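Local coordinates for protein 4-hydroxy-tetrahydrodipicolinate synthase (PDB 6T3T) that probably catalyses the condensation of pyruvate with aspartate semialdehyde to 4-hydroxy-tetrahydrodipicolinate, a step of lysine biosynthesis by the diaminopimelate pathway, at residues K226-E229 and A230-L233; T289-K292 and L293-V296. One frame throughout, in Å; residues are numbered along the deposited sequence.

How the contacts relate
Both contacts belong to the helices that follow the eight-stranded TIM barrel of this DapA-family enzyme: contact 1 is the N-cap and first two turns of helix 227-243, contact 2 the C-terminal end of helix 276-295. Their centres lie about 15 Å apart, and they touch through side chains. Leu-233 CD2 of contact 1 packs on Leu-293 CD2 of contact 2 at 4.1 Å, and Gln-232 NE2 lies 3.9 Å from Val-296 CG1. The second turn of helix 227-243 thus lies against the C-terminal end of helix 276-295. Their centres are about 22 and 24 Å from the centre of the chain, and both contacts lie away from the predicted catalytic residues, Lys-162 and Tyr-133 among them.

Contact 1: residues K226-E229 and A230-L233; sequences KPFE and ARQL
Ala-230 donates its N-H to the carbonyl of Lys-226, the N-cap residue, with N 3.1 Å from O, and so closes the first turn of helix 227-243. Its methyl CB rests against Pro-227 O at 3.5 Å. Arg-231 follows with a hydrogen bond from its N to Pro-227 O of 2.8 Å, and its side chain carries the main contact. With CG anti to the backbone N (chi1 174°) and a bend at chi3, the chain runs beside the Phe-228 side chain in the same direction, and one guanidinium face lies against CD1. Arg-231 NH2 comes within 3.2 Å of Phe-228 CD1, the two planes being 30° apart. A water in the guanidinium plane accepts from Arg-231 NE at 3.0 Å and donates to Phe-228 O, tying the arginine back to its own helix. This helix start belongs to the C-terminal helices after the TIM barrel and faces another copy of the protein in the dimer-of-dimers tetramer: Tyr-222 of the second subunit meets the Phe-228 ring edge-to-face, and Leu-196 O there takes a weak hydrogen bond from Arg-231 NH1. Pro-227 CG sits over the centre of one face of the Phe-228 ring, 4.0 Å above its plane. Gln-232 N hydrogen-bonds to Phe-228 O, which thus accepts both this N-H and the water. Leu-233 N hydrogen-bonds to Glu-229 O at 3.0 Å, while its side chain packs on Leu-221 of helix 212-223.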
# COMPACT_ATOMS: atom_id res chain seq x y z
N LYS A 226 -18.42 30.39 -5.83
CA LYS A 226 -17.41 31.23 -5.18
C LYS A 226 -16.22 30.35 -4.79
O LYS A 226 -15.97 30.11 -3.60
CB LYS A 226 -18.03 31.94 -3.97
CG LYS A 226 -19.31 32.71 -4.36
CD LYS A 226 -19.89 33.49 -3.19
CE LYS A 226 -20.96 34.47 -3.65
NZ LYS A 226 -21.20 35.54 -2.65
N PRO A 227 -15.47 29.86 -5.76
CA PRO A 227 -14.45 28.85 -5.42
C PRO A 227 -13.34 29.40 -4.54
O PRO A 227 -12.81 28.66 -3.70
CB PRO A 227 -13.92 28.42 -6.79
CG PRO A 227 -14.19 29.65 -7.67
CD PRO A 227 -15.50 30.16 -7.20
N PHE A 228 -13.01 30.69 -4.67
CA PHE A 228 -11.88 31.24 -3.92
C PHE A 228 -12.21 31.55 -2.46
O PHE A 228 -11.36 31.35 -1.58
CB PHE A 228 -11.33 32.46 -4.67
CG PHE A 228 -11.02 32.13 -6.11
CD1 PHE A 228 -10.35 30.95 -6.41
CD2 PHE A 228 -11.47 32.93 -7.15
CE1 PHE A 228 -10.09 30.60 -7.72
CE2 PHE A 228 -11.20 32.58 -8.47
CZ PHE A 228 -10.51 31.41 -8.75
N GLU A 229 -13.43 32.03 -2.17
CA GLU A 229 -13.86 32.09 -0.77
C GLU A 229 -13.94 30.70 -0.18
O GLU A 229 -13.54 30.47 0.96
CB GLU A 229 -15.22 32.79 -0.64
CG GLU A 229 -15.28 34.17 -1.34
CD GLU A 229 -16.66 34.83 -1.25
OE1 GLU A 229 -17.52 34.36 -0.48
OE2 GLU A 229 -16.90 35.82 -1.98
N ALA A 230 -14.46 29.72 -0.95
CA ALA A 230 -14.47 28.35 -0.45
C ALA A 230 -13.04 27.89 -0.12
O ALA A 230 -12.78 27.36 0.97
CB ALA A 230 -15.16 27.41 -1.44
N ARG A 231 -12.09 28.12 -1.03
CA ARG A 231 -10.71 27.70 -0.79
C ARG A 231 -10.12 28.37 0.46
O ARG A 231 -9.43 27.72 1.26
CB ARG A 231 -9.84 28.03 -2.01
CG ARG A 231 -8.36 27.76 -1.80
CD ARG A 231 -7.61 27.78 -3.13
NE ARG A 231 -7.55 29.11 -3.74
CZ ARG A 231 -7.34 29.31 -5.05
NH1 ARG A 231 -7.18 28.26 -5.88
NH2 ARG A 231 -7.27 30.54 -5.53
N GLN A 232 -10.41 29.66 0.63
CA GLN A 232 -9.99 30.43 1.79
C GLN A 232 -10.49 29.78 3.09
O GLN A 232 -9.74 29.65 4.06
CB GLN A 232 -10.52 31.85 1.63
CG GLN A 232 -9.81 32.93 2.41
CD GLN A 232 -10.33 34.34 2.06
OE1 GLN A 232 -11.02 34.55 1.05
NE2 GLN A 232 -10.00 35.28 2.90
N LEU A 233 -11.78 29.39 3.12
CA LEU A 233 -12.33 28.74 4.31
C LEU A 233 -11.71 27.38 4.51
O LEU A 233 -11.38 27.01 5.65
CB LEU A 233 -13.85 28.57 4.22
CG LEU A 233 -14.81 29.50 4.94
CD1 LEU A 233 -16.23 28.92 4.95
CD2 LEU A 233 -14.32 29.83 6.33
O HOH W 1 -8.49 31.57 -2.25

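Contact 2: residues T289-K292 and L293-V296; sequences TKEK and LAKV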
# COMPACT_ATOMS: atom_id res chain seq x y z
N THR A 289 -7.67 27.79 15.34
CA THR A 289 -8.78 27.76 14.39
C THR A 289 -9.86 28.77 14.74
O THR A 289 -10.43 29.42 13.85
CB THR A 289 -9.36 26.35 14.35
OG1 THR A 289 -8.33 25.45 13.94
CG2 THR A 289 -10.55 26.27 13.37
N LYS A 290 -10.16 28.89 16.03
CA LYS A 290 -11.21 29.82 16.45
C LYS A 290 -10.86 31.24 16.08
O LYS A 290 -11.68 31.97 15.51
CB LYS A 290 -11.40 29.70 17.95
CG LYS A 290 -11.94 28.37 18.36
CD LYS A 290 -12.49 28.42 19.76
CE LYS A 290 -12.70 26.98 20.26
NZ LYS A 290 -13.39 26.91 21.59
N GLU A 291 -9.61 31.65 16.37
CA GLU A 291 -9.19 33.00 16.03
C GLU A 291 -9.13 33.19 14.52
O GLU A 291 -9.56 34.23 14.01
CB GLU A 291 -7.87 33.36 16.72
CG GLU A 291 -7.29 34.61 16.12
CD GLU A 291 -8.20 35.85 16.31
OE1 GLU A 291 -7.73 36.97 16.01
OE2 GLU A 291 -9.37 35.72 16.80
N LYS A 292 -8.62 32.20 13.77
CA LYS A 292 -8.55 32.37 12.32
C LYS A 292 -9.95 32.47 11.70
O LYS A 292 -10.18 33.27 10.79
CB LYS A 292 -7.78 31.21 11.69
CG LYS A 292 -6.28 31.12 12.04
CD LYS A 292 -5.75 29.79 11.50
CE LYS A 292 -4.21 29.71 11.50
NZ LYS A 292 -3.72 28.45 10.82
N LEU A 293 -10.90 31.65 12.18
CA LEU A 293 -12.28 31.74 11.71
C LEU A 293 -12.88 33.11 11.99
O LEU A 293 -13.66 33.64 11.17
CB LEU A 293 -13.12 30.65 12.38
CG LEU A 293 -12.96 29.27 11.75
CD1 LEU A 293 -13.65 28.22 12.59
CD2 LEU A 293 -13.54 29.29 10.34
N ALA A 294 -12.55 33.71 13.14
CA ALA A 294 -13.07 35.03 13.46
C ALA A 294 -12.57 36.07 12.46
O ALA A 294 -13.31 36.98 12.08
CB ALA A 294 -12.70 35.42 14.89
N LYS A 295 -11.36 35.89 11.93
CA LYS A 295 -10.80 36.84 10.99
C LYS A 295 -11.39 36.70 9.59
O LYS A 295 -11.23 37.61 8.77
CB LYS A 295 -9.28 36.68 10.91
CG LYS A 295 -8.57 37.07 12.22
CD LYS A 295 -7.14 36.55 12.28
CE LYS A 295 -6.23 37.18 11.25
NZ LYS A 295 -4.79 37.04 11.64
N VAL A 296 -12.04 35.58 9.29
CA VAL A 296 -12.71 35.43 7.99
C VAL A 296 -14.20 35.26 8.23
O VAL A 296 -14.88 34.57 7.46
CB VAL A 296 -12.13 34.28 7.14
CG1 VAL A 296 -10.70 34.59 6.71
CG2 VAL A 296 -12.21 32.94 7.86
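Thr-289 lays its methyl CG2 alongside the Leu-293 side chain, 3.7 Å from CD1, one turn apart on the last stretch of helix 276-295, in the C-terminal helices that follow the TIM barrel. At chi1 -60° CG2 stands anti to the backbone N, while OG1 lies beside that N and hydrogen-bonds to Thr-285 O. Leu-293 also presses CG against Thr-289 O at 3.3 Å, and Thr-236 and Leu-237 of helix 227-243 pack on it, with Phe-211 nearby. On another side of the helix Glu-291 and Lys-295 cross obliquely. A bend at chi2 (62°) brings the carboxylate back over the following turn, where Glu-291 OE1 lies 3.8 Å from Lys-295 CD and Glu-291 OE2 3.9 Å from Ala-294 CB. The opposite charges do not meet, as Glu-291 OE1 and Lys-295 NZ are 5.3 Å apart, so any attraction is probably modest. The backbone loosens towards the end: Leu-293 N to Thr-289 O is a well-formed 2.8 Å hydrogen bond, whereas Lys-292 O accepts weak hydrogen bonds from both Lys-295 N and Val-296 N. Val-296 has left the helix, and its CG2 lies 3.6 Å from Lys-292 O.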